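Local coordinates for VC0179-like protein (Escherichia coli, PDB 4XJ6) that probably joins GTP and ATP into a cyclic dinucleotide, as a bacterial homologue of cyclic GMP-AMP synthase, at residues K283-R286 with D287-E291; K388-A392 with F393-V397; R360-V363 with E364-G368. All coordinates share one frame; numbering follows the deposited sequence.

Contact 1 (K283-R286 with D287-E291); sequences KAWR and DAQWE. With GH3 (3'-deoxy-guanosine-5'-triphosphate), chain D.
Asp287 N donates to Lys283 O at 2.9 Å. The same i to i+4 step pairs Ala288 with Ala284, Gln289 with Trp285 and Trp290 with Arg286, so these bonds run through the last turns of helix 274-289. The final one, Trp290 N to Arg286 O at 2.8 Å, reaches just past its end, to the first residue whose backbone leaves helical angles.

The side chains form an aromatic and a charged group. Gln289 rests CG over one face of Trp285, 3.7 Å from the centroid of the five-membered ring, in a CH-pi contact. Glutamine suits the place because its CG methylene covers the indole while NE2 goes on to the carbonyls of Glu391 and Ala392. Trp290 turns an edge toward the face of Trp285, an offset edge-to-face pair with planes at 83°; its CZ3 comes 3.7 Å from Trp285 CH2. Both indoles also meet Thr365 of helix 357-377.

In the charged group, Arg286 bends at chi2 (-104°) and chi3 (-90°), which folds its guanidinium back beside the next residue. NH1 forms a salt bridge with Asp287 OD1 near the guanidinium plane, although the modelled separation is too short to be trusted. A water accepts from Arg286 NH1 and donates to Asp287 OD2 at 2.6 Å, bridging the two groups again, while Arg286 NE donates to Pro295 O. Lys283 reaches further: its NZ donates hydrogen bonds to O3G of the bound 3'-deoxy-GTP at 3.1 Å and to the bridging O3B at 3.2 Å, as well as to Thr117 O. Arg286 NH2 adds a weak and less certain bond to O1G. Lys283, and less certainly Arg286, thus probably offset the charge of the gamma-phosphate, and Asp287 may help to position Arg286 from the second shell.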
ATOM      1  N   LYS A 283       2.290 -11.190  -7.471  1.00 18.33           N
ATOM      2  CA  LYS A 283       2.940  -9.928  -7.144  1.00 18.07           C
ATOM      3  C   LYS A 283       4.439 -10.029  -7.391  1.00 19.36           C
ATOM      4  O   LYS A 283       5.073  -9.061  -7.811  1.00 20.08           O
ATOM      5  CB  LYS A 283       2.663  -9.538  -5.694  1.00 21.35           C
ATOM      6  CG  LYS A 283       1.220  -9.141  -5.430  1.00 22.67           C
ATOM      7  CD  LYS A 283       0.929  -9.029  -3.942  1.00 25.02           C
ATOM      8  CE  LYS A 283       1.733  -7.914  -3.290  1.00 25.40           C
ATOM      9  NZ  LYS A 283       1.371  -7.746  -1.853  1.00 24.88           N
ATOM     10  N   ALA A 284       4.997 -11.207  -7.127  1.00 20.52           N
ATOM     11  CA  ALA A 284       6.400 -11.479  -7.419  1.00 21.20           C
ATOM     12  C   ALA A 284       6.639 -11.418  -8.922  1.00 23.41           C
ATOM     13  O   ALA A 284       7.641 -10.871  -9.377  1.00 22.36           O
ATOM     14  CB  ALA A 284       6.809 -12.832  -6.866  1.00 18.88           C
ATOM     15  N   TRP A 285       5.709 -11.982  -9.686  1.00 25.68           N
ATOM     16  CA  TRP A 285       5.773 -11.927 -11.141  1.00 25.16           C
ATOM     17  C   TRP A 285       5.742 -10.483 -11.623  1.00 19.54           C
ATOM     18  O   TRP A 285       6.485 -10.111 -12.531  1.00 20.01           O
ATOM     19  CB  TRP A 285       4.622 -12.716 -11.771  1.00 25.97           C
ATOM     20  CG  TRP A 285       4.385 -12.369 -13.213  1.00 25.76           C
ATOM     21  CD1 TRP A 285       5.037 -12.884 -14.296  1.00 24.97           C
ATOM     22  CD2 TRP A 285       3.426 -11.437 -13.730  1.00 20.42           C
ATOM     23  NE1 TRP A 285       4.548 -12.330 -15.452  1.00 26.24           N
ATOM     24  CE2 TRP A 285       3.557 -11.438 -15.133  1.00 28.19           C
ATOM     25  CE3 TRP A 285       2.472 -10.600 -13.143  1.00 26.88           C
ATOM     26  CZ2 TRP A 285       2.769 -10.638 -15.958  1.00 27.46           C
ATOM     27  CZ3 TRP A 285       1.691  -9.806 -13.964  1.00 26.61           C
ATOM     28  CH2 TRP A 285       1.845  -9.829 -15.354  1.00 25.78           C
ATOM     29  N   ARG A 286       4.877  -9.677 -11.014  1.00 19.21           N
ATOM     30  CA  ARG A 286       4.772  -8.264 -11.359  1.00 20.17           C
ATOM     31  C   ARG A 286       6.074  -7.531 -11.060  1.00 19.83           C
ATOM     32  O   ARG A 286       6.543  -6.727 -11.863  1.00 25.43           O
ATOM     33  CB  ARG A 286       3.608  -7.607 -10.606  1.00 19.01           C
ATOM     34  CG  ARG A 286       3.501  -6.096 -10.815  1.00 19.20           C
ATOM     35  CD  ARG A 286       4.007  -5.302  -9.615  1.00 18.77           C
ATOM     36  NE  ARG A 286       2.944  -5.023  -8.654  1.00 28.80           N
ATOM     37  CZ  ARG A 286       2.998  -5.325  -7.362  1.00 26.01           C
ATOM     38  NH1 ARG A 286       4.071  -5.912  -6.859  1.00 21.35           N
ATOM     39  NH2 ARG A 286       1.975  -5.032  -6.574  1.00 30.97           N
ATOM     40  N   ASP A 287       6.649  -7.817  -9.895  1.00 19.05           N
ATOM     41  CA  ASP A 287       7.892  -7.174  -9.479  1.00 22.18           C
ATOM     42  C   ASP A 287       9.059  -7.578 -10.372  1.00 23.78           C
ATOM     43  O   ASP A 287      10.011  -6.818 -10.546  1.00 20.33           O
ATOM     44  CB  ASP A 287       8.212  -7.506  -8.018  1.00 18.88           C
ATOM     45  CG  ASP A 287       7.216  -6.899  -7.053  1.00 27.56           C
ATOM     46  OD1 ASP A 287       6.443  -6.019  -7.483  1.00 25.37           O
ATOM     47  OD2 ASP A 287       7.204  -7.293  -5.867  1.00 29.53           O
ATOM     48  N   ALA A 288       8.978  -8.776 -10.938  1.00 19.98           N
ATOM     49  CA  ALA A 288      10.015  -9.276 -11.832  1.00 20.65           C
ATOM     50  C   ALA A 288       9.917  -8.640 -13.216  1.00 21.26           C
ATOM     51  O   ALA A 288      10.931  -8.306 -13.828  1.00 22.33           O
ATOM     52  CB  ALA A 288       9.930 -10.788 -11.937  1.00 20.64           C
ATOM     53  N   GLN A 289       8.694  -8.472 -13.705  1.00 22.77           N
ATOM     54  CA  GLN A 289       8.478  -7.904 -15.031  1.00 21.88           C
ATOM     55  C   GLN A 289       8.595  -6.380 -15.016  1.00 22.17           C
ATOM     56  O   GLN A 289       9.053  -5.772 -15.984  1.00 25.94           O
ATOM     57  CB  GLN A 289       7.110  -8.319 -15.578  1.00 21.86           C
ATOM     58  CG  GLN A 289       6.863  -9.822 -15.578  1.00 22.51           C
ATOM     59  CD  GLN A 289       7.969 -10.600 -16.258  1.00 23.35           C
ATOM     60  OE1 GLN A 289       8.463 -10.210 -17.317  1.00 24.90           O
ATOM     61  NE2 GLN A 289       8.372 -11.706 -15.645  1.00 21.87           N
ATOM     62  N   TRP A 290       8.175  -5.769 -13.913  1.00 21.97           N
ATOM     63  CA  TRP A 290       8.265  -4.323 -13.746  1.00 22.92           C
ATOM     64  C   TRP A 290       9.195  -3.949 -12.595  1.00 24.20           C
ATOM     65  O   TRP A 290       8.941  -4.320 -11.449  1.00 25.56           O
ATOM     66  CB  TRP A 290       6.882  -3.716 -13.480  1.00 25.85           C
ATOM     67  CG  TRP A 290       5.957  -3.645 -14.668  1.00 20.39           C
ATOM     68  CD1 TRP A 290       5.835  -2.613 -15.553  1.00 24.76           C
ATOM     69  CD2 TRP A 290       5.002  -4.636 -15.072  1.00 22.01           C
ATOM     70  NE1 TRP A 290       4.874  -2.904 -16.488  1.00 25.34           N
ATOM     71  CE2 TRP A 290       4.350  -4.134 -16.219  1.00 23.52           C
ATOM     72  CE3 TRP A 290       4.642  -5.891 -14.580  1.00 21.14           C
ATOM     73  CZ2 TRP A 290       3.355  -4.859 -16.880  1.00 21.97           C
ATOM     74  CZ3 TRP A 290       3.655  -6.605 -15.239  1.00 18.40           C
ATOM     75  CH2 TRP A 290       3.022  -6.086 -16.376  1.00 24.83           C
ATOM     76  N   GLU A 291      10.264  -3.215 -12.888  1.00 25.60           N
ATOM     77  CA  GLU A 291      11.045  -2.603 -11.817  1.00 30.89           C
ATOM     78  C   GLU A 291      10.164  -1.567 -11.138  1.00 32.59           C
ATOM     79  O   GLU A 291      10.097  -1.489  -9.913  1.00 31.53           O
ATOM     80  CB  GLU A 291      12.328  -1.952 -12.336  1.00 40.87           C
ATOM     81  CG  GLU A 291      13.118  -1.237 -11.245  1.00 48.42           C
ATOM     82  CD  GLU A 291      14.340  -0.509 -11.770  1.00 55.55           C
ATOM     83  OE1 GLU A 291      14.170   0.559 -12.396  1.00 53.11           O
ATOM     84  OE2 GLU A 291      15.468  -1.001 -11.553  1.00 60.78           O
TER
HETATM   85  PG  GH3 D 503       1.951  -4.246  -1.843  1.00 21.70           P
HETATM   86  O1G GH3 D 503       2.362  -4.291  -3.294  1.00 17.32           O
HETATM   87  O2G GH3 D 503       2.088  -2.849  -1.292  1.00 22.35           O
HETATM   88  O3G GH3 D 503       2.837  -5.168  -1.043  1.00 23.59           O
HETATM   89  O3B GH3 D 503       0.420  -4.740  -1.756  1.00 24.21           O
HETATM   90  PB  GH3 D 503      -0.735  -3.876  -1.032  1.00 23.09           P
HETATM   91  O1B GH3 D 503      -1.858  -4.794  -0.618  1.00 27.84           O
HETATM   92  O2B GH3 D 503      -0.224  -3.161   0.193  1.00 20.51           O
HETATM   93  O3A GH3 D 503      -1.263  -2.858  -2.168  1.00 20.86           O
HETATM   94  PA  GH3 D 503      -1.053  -1.266  -2.088  1.00 30.08           P
HETATM   95  O1A GH3 D 503      -1.002  -0.707  -3.492  1.00 28.41           O
HETATM   96  O2A GH3 D 503       0.188  -0.897  -1.315  1.00 26.51           O
HETATM   97  O5' GH3 D 503      -2.344  -0.686  -1.321  1.00 25.68           O
HETATM   98  C5' GH3 D 503      -2.456  -0.756   0.081  1.00 24.87           C
HETATM   99  C4' GH3 D 503      -3.905  -0.518   0.481  1.00 26.59           C
HETATM  100  O4' GH3 D 503      -4.376   0.658  -0.145  1.00 29.44           O
HETATM  101  C3' GH3 D 503      -4.843  -1.635   0.061  1.00 26.13           C
HETATM  102  C2' GH3 D 503      -6.137  -0.908  -0.232  1.00 21.83           C
HETATM  103  O2' GH3 D 503      -6.969  -0.936   0.904  1.00 19.99           O
HETATM  104  C1' GH3 D 503      -5.729   0.525  -0.530  1.00 21.67           C
HETATM  105  N9  GH3 D 503      -5.813   0.748  -1.980  1.00 25.19           N
HETATM  106  C8  GH3 D 503      -4.744   0.808  -2.835  1.00 23.80           C
HETATM  107  N7  GH3 D 503      -5.201   1.033  -4.089  1.00 24.48           N
HETATM  108  C5  GH3 D 503      -6.552   1.127  -4.038  1.00 27.00           C
HETATM  109  C6  GH3 D 503      -7.513   1.351  -5.016  1.00 25.16           C
HETATM  110  O6  GH3 D 503      -7.173   1.508  -6.186  1.00 30.10           O
HETATM  111  N1  GH3 D 503      -8.844   1.396  -4.667  1.00 26.58           N
HETATM  112  C2  GH3 D 503      -9.222   1.221  -3.353  1.00 30.31           C
HETATM  113  N2  GH3 D 503     -10.512   1.267  -3.023  1.00 31.18           N
HETATM  114  N3  GH3 D 503      -8.263   0.999  -2.386  1.00 30.48           N
HETATM  115  C4  GH3 D 503      -6.950   0.951  -2.718  1.00 27.68           C
HETATM  116  O   HOH W   1       5.275  -7.168  -4.166  1.00 35.04           O

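Contact 2 (K388-A392 with F393-V397); sequences KINEA and FGKRV
The Phe393 ring carries Ala392 CB over one face, a CH-pi contact 4.3 Å from its centroid, and meets Ile389 CG1 in its plane at an edge, where CE2 is 3.7 Å away. A small methyl and a branched aliphatic chain suit these two approaches, and Phe393 N makes a weak bond to Ile389 O. The flat Asn390 amide points ND2 at Val397 O over 2.8 Å; the acceptor lies in the amide plane and the N-H...O angle is 162°. Asn390 OD1 accepts from Tyr8 OH and from a water at 2.8 Å. That water also donates to Gly394 O and accepts from Val397 N, so asparagine, with a donor and an acceptor, ties the returning loop to the helix. At Gly394 the chain leaves helical angles, with phi at 83°; a side chain there would press on the preceding carbonyl. Such a glycine just after the last turn commonly ends a helix, here helix 382-393 of the C-terminal region. Around it, Ile389, Phe393 and Val397 touch Tyr8 of helix 6-10, Phe393 and Val397 touch Leu16 of helix 16-20, and Ala392 packs on Leu369 and Ile372 of helix 357-377.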
ATOM      1  N   LYS A 388      13.725 -21.265 -16.815  1.00 29.37           N
ATOM      2  CA  LYS A 388      12.581 -20.858 -17.617  1.00 31.29           C
ATOM      3  C   LYS A 388      11.490 -20.233 -16.753  1.00 29.92           C
ATOM      4  O   LYS A 388      10.995 -19.149 -17.057  1.00 28.31           O
ATOM      5  CB  LYS A 388      12.019 -22.047 -18.390  1.00 32.97           C
ATOM      6  CG  LYS A 388      11.187 -21.636 -19.588  1.00 35.17           C
ATOM      7  CD  LYS A 388      12.034 -20.826 -20.552  1.00 33.16           C
ATOM      8  CE  LYS A 388      11.179 -20.032 -21.521  1.00 36.85           C
ATOM      9  NZ  LYS A 388      11.994 -19.329 -22.550  1.00 39.00           N
ATOM     10  N   ILE A 389      11.117 -20.917 -15.676  1.00 26.86           N
ATOM     11  CA  ILE A 389      10.069 -20.423 -14.785  1.00 27.53           C
ATOM     12  C   ILE A 389      10.554 -19.196 -14.012  1.00 29.20           C
ATOM     13  O   ILE A 389       9.752 -18.389 -13.539  1.00 30.15           O
ATOM     14  CB  ILE A 389       9.604 -21.517 -13.800  1.00 26.35           C
ATOM     15  CG1 ILE A 389       8.320 -21.093 -13.085  1.00 24.73           C
ATOM     16  CG2 ILE A 389      10.706 -21.843 -12.807  1.00 21.96           C
ATOM     17  CD1 ILE A 389       7.635 -22.209 -12.335  1.00 20.74           C
ATOM     18  N   ASN A 390      11.872 -19.054 -13.896  1.00 21.85           N
ATOM     19  CA  ASN A 390      12.464 -17.890 -13.246  1.00 27.81           C
ATOM     20  C   ASN A 390      12.471 -16.673 -14.162  1.00 28.73           C
ATOM     21  O   ASN A 390      12.877 -15.585 -13.756  1.00 26.02           O
ATOM     22  CB  ASN A 390      13.886 -18.199 -12.775  1.00 26.66           C
ATOM     23  CG  ASN A 390      13.915 -18.880 -11.421  1.00 26.28           C
ATOM     24  OD1 ASN A 390      12.872 -19.159 -10.830  1.00 26.17           O
ATOM     25  ND2 ASN A 390      15.116 -19.153 -10.922  1.00 23.94           N
ATOM     26  N   GLU A 391      12.030 -16.856 -15.401  1.00 21.93           N
ATOM     27  CA  GLU A 391      11.828 -15.719 -16.289  1.00 30.15           C
ATOM     28  C   GLU A 391      10.529 -15.024 -15.909  1.00 29.14           C
ATOM     29  O   GLU A 391      10.317 -13.856 -16.226  1.00 31.24           O
ATOM     30  CB  GLU A 391      11.794 -16.156 -17.751  1.00 31.58           C
ATOM     31  CG  GLU A 391      13.119 -16.689 -18.268  1.00 36.63           C
ATOM     32  CD  GLU A 391      13.032 -17.168 -19.701  1.00 38.79           C
ATOM     33  OE1 GLU A 391      12.155 -16.674 -20.438  1.00 37.23           O
ATOM     34  OE2 GLU A 391      13.834 -18.044 -20.088  1.00 45.04           O
ATOM     35  N   ALA A 392       9.668 -15.762 -15.216  1.00 23.89           N
ATOM     36  CA  ALA A 392       8.381 -15.243 -14.780  1.00 26.81           C
ATOM     37  C   ALA A 392       8.473 -14.592 -13.402  1.00 27.45           C
ATOM     38  O   ALA A 392       7.970 -13.486 -13.196  1.00 27.28           O
ATOM     39  CB  ALA A 392       7.348 -16.356 -14.768  1.00 19.03           C
ATOM     40  N   PHE A 393       9.120 -15.277 -12.465  1.00 19.11           N
ATOM     41  CA  PHE A 393       9.160 -14.821 -11.079  1.00 25.87           C
ATOM     42  C   PHE A 393      10.511 -14.227 -10.686  1.00 26.95           C
ATOM     43  O   PHE A 393      10.704 -13.819  -9.541  1.00 29.42           O
ATOM     44  CB  PHE A 393       8.815 -15.977 -10.134  1.00 22.21           C
ATOM     45  CG  PHE A 393       7.513 -16.654 -10.455  1.00 22.60           C
ATOM     46  CD1 PHE A 393       6.308 -16.050 -10.135  1.00 20.49           C
ATOM     47  CD2 PHE A 393       7.492 -17.897 -11.068  1.00 22.35           C
ATOM     48  CE1 PHE A 393       5.109 -16.667 -10.425  1.00 23.15           C
ATOM     49  CE2 PHE A 393       6.294 -18.518 -11.360  1.00 18.56           C
ATOM     50  CZ  PHE A 393       5.101 -17.902 -11.037  1.00 18.04           C
ATOM     51  N   GLY A 394      11.442 -14.183 -11.634  1.00 25.68           N
ATOM     52  CA  GLY A 394      12.775 -13.682 -11.358  1.00 25.55           C
ATOM     53  C   GLY A 394      13.642 -14.757 -10.736  1.00 24.93           C
ATOM     54  O   GLY A 394      13.135 -15.755 -10.224  1.00 24.95           O
ATOM     55  N   LYS A 395      14.956 -14.559 -10.785  1.00 23.36           N
ATOM     56  CA  LYS A 395      15.889 -15.495 -10.172  1.00 24.27           C
ATOM     57  C   LYS A 395      15.887 -15.326  -8.657  1.00 24.73           C
ATOM     58  O   LYS A 395      16.627 -14.509  -8.112  1.00 25.36           O
ATOM     59  CB  LYS A 395      17.302 -15.298 -10.731  1.00 25.78           C
ATOM     60  CG  LYS A 395      18.344 -16.235 -10.137  1.00 26.98           C
ATOM     61  CD  LYS A 395      19.745 -15.861 -10.591  1.00 30.19           C
ATOM     62  CE  LYS A 395      20.802 -16.590  -9.776  1.00 30.12           C
ATOM     63  NZ  LYS A 395      22.180 -16.148 -10.126  1.00 32.79           N
ATOM     64  N   ARG A 396      15.036 -16.093  -7.988  1.00 24.15           N
ATOM     65  CA  ARG A 396      14.948 -16.063  -6.534  1.00 26.22           C
ATOM     66  C   ARG A 396      15.201 -17.459  -5.989  1.00 24.49           C
ATOM     67  O   ARG A 396      16.071 -17.667  -5.143  1.00 29.41           O
ATOM     68  CB  ARG A 396      13.579 -15.554  -6.078  1.00 25.77           C
ATOM     69  CG  ARG A 396      13.150 -14.235  -6.690  1.00 25.16           C
ATOM     70  CD  ARG A 396      12.511 -13.347  -5.641  1.00 30.90           C
ATOM     71  NE  ARG A 396      11.521 -12.445  -6.218  1.00 32.81           N
ATOM     72  CZ  ARG A 396      10.931 -11.459  -5.555  1.00 27.02           C
ATOM     73  NH1 ARG A 396      11.236 -11.237  -4.286  1.00 23.74           N
ATOM     74  NH2 ARG A 396      10.040 -10.691  -6.165  1.00 28.16           N
ATOM     75  N   VAL A 397      14.419 -18.414  -6.478  1.00 23.74           N
ATOM     76  CA  VAL A 397      14.682 -19.820  -6.217  1.00 28.66           C
ATOM     77  C   VAL A 397      15.811 -20.269  -7.127  1.00 25.22           C
ATOM     78  O   VAL A 397      15.760 -20.057  -8.338  1.00 24.88           O
ATOM     79  CB  VAL A 397      13.438 -20.697  -6.452  1.00 28.54           C
ATOM     80  CG1 VAL A 397      13.775 -22.179  -6.279  1.00 27.56           C
ATOM     81  CG2 VAL A 397      12.325 -20.277  -5.518  1.00 26.20           C
TER
HETATM   82  O   HOH W   2      12.453 -17.826  -8.370  1.00 29.49           O

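Contact 3 (R360-V363 with E364-G368); sequences RAIV and ETMEG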
ATOM      1  N   ARG A 360      -3.031  -2.008 -22.392  1.00 23.66           N
ATOM      2  CA  ARG A 360      -2.718  -3.094 -23.315  1.00 27.88           C
ATOM      3  C   ARG A 360      -1.331  -3.671 -23.052  1.00 28.12           C
ATOM      4  O   ARG A 360      -1.131  -4.881 -23.140  1.00 27.61           O
ATOM      5  CB  ARG A 360      -2.821  -2.619 -24.768  1.00 25.59           C
ATOM      6  CG  ARG A 360      -4.228  -2.236 -25.203  1.00 26.43           C
ATOM      7  CD  ARG A 360      -5.241  -3.273 -24.743  1.00 26.39           C
ATOM      8  NE  ARG A 360      -4.921  -4.616 -25.220  1.00 32.03           N
ATOM      9  CZ  ARG A 360      -5.564  -5.716 -24.837  1.00 34.24           C
ATOM     10  NH1 ARG A 360      -6.561  -5.634 -23.968  1.00 36.32           N
ATOM     11  NH2 ARG A 360      -5.209  -6.897 -25.321  1.00 29.38           N
ATOM     12  N   ALA A 361      -0.381  -2.800 -22.724  1.00 29.97           N
ATOM     13  CA  ALA A 361       0.977  -3.229 -22.411  1.00 26.75           C
ATOM     14  C   ALA A 361       0.972  -4.193 -21.232  1.00 24.74           C
ATOM     15  O   ALA A 361       1.717  -5.172 -21.211  1.00 22.45           O
ATOM     16  CB  ALA A 361       1.859  -2.029 -22.113  1.00 23.62           C
ATOM     17  N   ILE A 362       0.116  -3.909 -20.257  1.00 21.17           N
ATOM     18  CA  ILE A 362      -0.040  -4.763 -19.087  1.00 25.22           C
ATOM     19  C   ILE A 362      -0.639  -6.119 -19.461  1.00 26.54           C
ATOM     20  O   ILE A 362      -0.131  -7.166 -19.058  1.00 24.50           O
ATOM     21  CB  ILE A 362      -0.930  -4.091 -18.020  1.00 25.14           C
ATOM     22  CG1 ILE A 362      -0.241  -2.847 -17.453  1.00 29.89           C
ATOM     23  CG2 ILE A 362      -1.256  -5.067 -16.909  1.00 23.83           C
ATOM     24  CD1 ILE A 362      -1.076  -2.100 -16.435  1.00 31.11           C
ATOM     25  N   VAL A 363      -1.715  -6.089 -20.243  1.00 20.55           N
ATOM     26  CA  VAL A 363      -2.427  -7.302 -20.636  1.00 25.10           C
ATOM     27  C   VAL A 363      -1.562  -8.199 -21.521  1.00 25.94           C
ATOM     28  O   VAL A 363      -1.570  -9.422 -21.373  1.00 21.01           O
ATOM     29  CB  VAL A 363      -3.734  -6.967 -21.381  1.00 21.62           C
ATOM     30  CG1 VAL A 363      -4.481  -8.238 -21.760  1.00 23.50           C
ATOM     31  CG2 VAL A 363      -4.616  -6.067 -20.524  1.00 22.10           C
ATOM     32  N   GLU A 364      -0.814  -7.589 -22.434  1.00 21.94           N
ATOM     33  CA  GLU A 364       0.048  -8.349 -23.329  1.00 22.64           C
ATOM     34  C   GLU A 364       1.227  -8.947 -22.568  1.00 33.05           C
ATOM     35  O   GLU A 364       1.768  -9.980 -22.963  1.00 32.77           O
ATOM     36  CB  GLU A 364       0.541  -7.475 -24.480  1.00 23.88           C
ATOM     37  CG  GLU A 364      -0.570  -7.026 -25.422  1.00 32.35           C
ATOM     38  CD  GLU A 364      -0.048  -6.592 -26.777  1.00 36.71           C
ATOM     39  OE1 GLU A 364       1.109  -6.930 -27.101  1.00 37.62           O
ATOM     40  OE2 GLU A 364      -0.794  -5.917 -27.519  1.00 38.38           O
ATOM     41  N   THR A 365       1.622  -8.295 -21.478  1.00 30.42           N
ATOM     42  CA  THR A 365       2.649  -8.845 -20.601  1.00 20.48           C
ATOM     43  C   THR A 365       2.082 -10.034 -19.836  1.00 27.93           C
ATOM     44  O   THR A 365       2.758 -11.040 -19.636  1.00 34.28           O
ATOM     45  CB  THR A 365       3.180  -7.799 -19.597  1.00 22.05           C
ATOM     46  OG1 THR A 365       3.772  -6.704 -20.307  1.00 20.93           O
ATOM     47  CG2 THR A 365       4.226  -8.425 -18.678  1.00 19.63           C
ATOM     48  N   MET A 366       0.826  -9.906 -19.419  1.00 24.69           N
ATOM     49  CA  MET A 366       0.130 -10.973 -18.706  1.00 24.75           C
ATOM     50  C   MET A 366      -0.019 -12.218 -19.569  1.00 27.65           C
ATOM     51  O   MET A 366       0.116 -13.341 -19.083  1.00 19.48           O
ATOM     52  CB  MET A 366      -1.252 -10.509 -18.244  1.00 18.82           C
ATOM     53  CG  MET A 366      -1.220  -9.489 -17.129  1.00 26.14           C
ATOM     54  SD  MET A 366      -2.872  -8.981 -16.620  1.00 32.94           S
ATOM     55  CE  MET A 366      -2.457  -7.972 -15.206  1.00 17.79           C
ATOM     56  N   GLU A 367      -0.303 -12.013 -20.851  1.00 21.10           N
ATOM     57  CA  GLU A 367      -0.480 -13.118 -21.787  1.00 21.57           C
ATOM     58  C   GLU A 367       0.808 -13.926 -21.941  1.00 21.76           C
ATOM     59  O   GLU A 367       0.777 -15.103 -22.296  1.00 27.90           O
ATOM     60  CB  GLU A 367      -0.941 -12.593 -23.146  1.00 25.13           C
ATOM     61  CG  GLU A 367      -2.366 -12.049 -23.143  1.00 31.86           C
ATOM     62  CD  GLU A 367      -2.702 -11.266 -24.397  1.00 38.19           C
ATOM     63  OE1 GLU A 367      -1.765 -10.829 -25.095  1.00 43.32           O
ATOM     64  OE2 GLU A 367      -3.905 -11.087 -24.684  1.00 43.34           O
ATOM     65  N   GLY A 368       1.943 -13.294 -21.659  1.00 22.41           N
ATOM     66  CA  GLY A 368       3.224 -13.966 -21.772  1.00 21.70           C
ATOM     67  C   GLY A 368       3.481 -14.981 -20.671  1.00 26.29           C
ATOM     68  O   GLY A 368       4.268 -15.909 -20.849  1.00 30.45           O
TER
HETATM   69  O   HOH W   3      -3.217  -5.106 -27.251  1.00 31.14           O
HETATM   70  O   HOH W   4      -6.018  -9.372 -25.208  1.00 34.13           O
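Ile362 lays its CG2 methyl alongside the end of Met366, 3.6 Å from CE, the two chains running side by side in the same direction. CG2 stands anti to the backbone N, and the methionine, extended beyond CG, carries its terminal methyl out to meet it. Both side chains touch Pro295, and Met366 goes on to Leu329 and Phe333 of helix 318-335.

The hydroxyl of Thr365 folds back onto its own helix. Its OG1 lies beside the backbone N (chi1 -61°), from where it donates to Ala361 O at 2.7 Å. Ala361 O also accepts from Thr365 N at 3.1 Å, the two donors arriving from opposite faces of the carbonyl plane. Threonine can thus satisfy its hydroxyl within the helix and still offer a methyl to Trp290.

All this belongs to the regular i to i+4 ladder of helix 357-377 in the C-terminal region of the cyclase, with an apolar flank at Ile362 and Met366 and a charged one at Arg360, Glu364 and Glu367. Glu364 N to Arg360 O, at 2.8 Å and 162°, is one of its rungs.

Arg360 reaches its two glutamates through water. One water accepts from Arg360 NE at 2.7 Å and donates to Glu364 OE2; another accepts from Arg360 NH2 at 2.6 Å and donates to Glu367 OE2. Both waters sit at the guanidinium edge, near its plane, while Val363 CB lies over one face, toward the rim. The direct gap from Arg360 NH2 to Glu367 OE2, 4.4 Å, is beyond a salt bridge, though the opposite charges probably still attract. Asn334 and His355 take the remaining nitrogen, NH1.

Overall arrangement
Followed from the N terminus, contact 1 comes first, in the last turns of helix 274-289, then contact 3 within helix 357-377, and finally contact 2, where helix 382-393 passes into the loop leading to strand 404-405. Each is a local turn of continuous chain, so none closes a long loop, and the three stand in series without nesting or crossing. In space contact 1 is the hub: its centre is about 10 Å from that of contact 2 and about 13 Å from that of contact 3, and it touches both. Contacts 2 and 3 do not meet, their nearest atoms staying about 7 Å apart. Helix 274-289 therefore joins these two later helices to the nucleotide pocket.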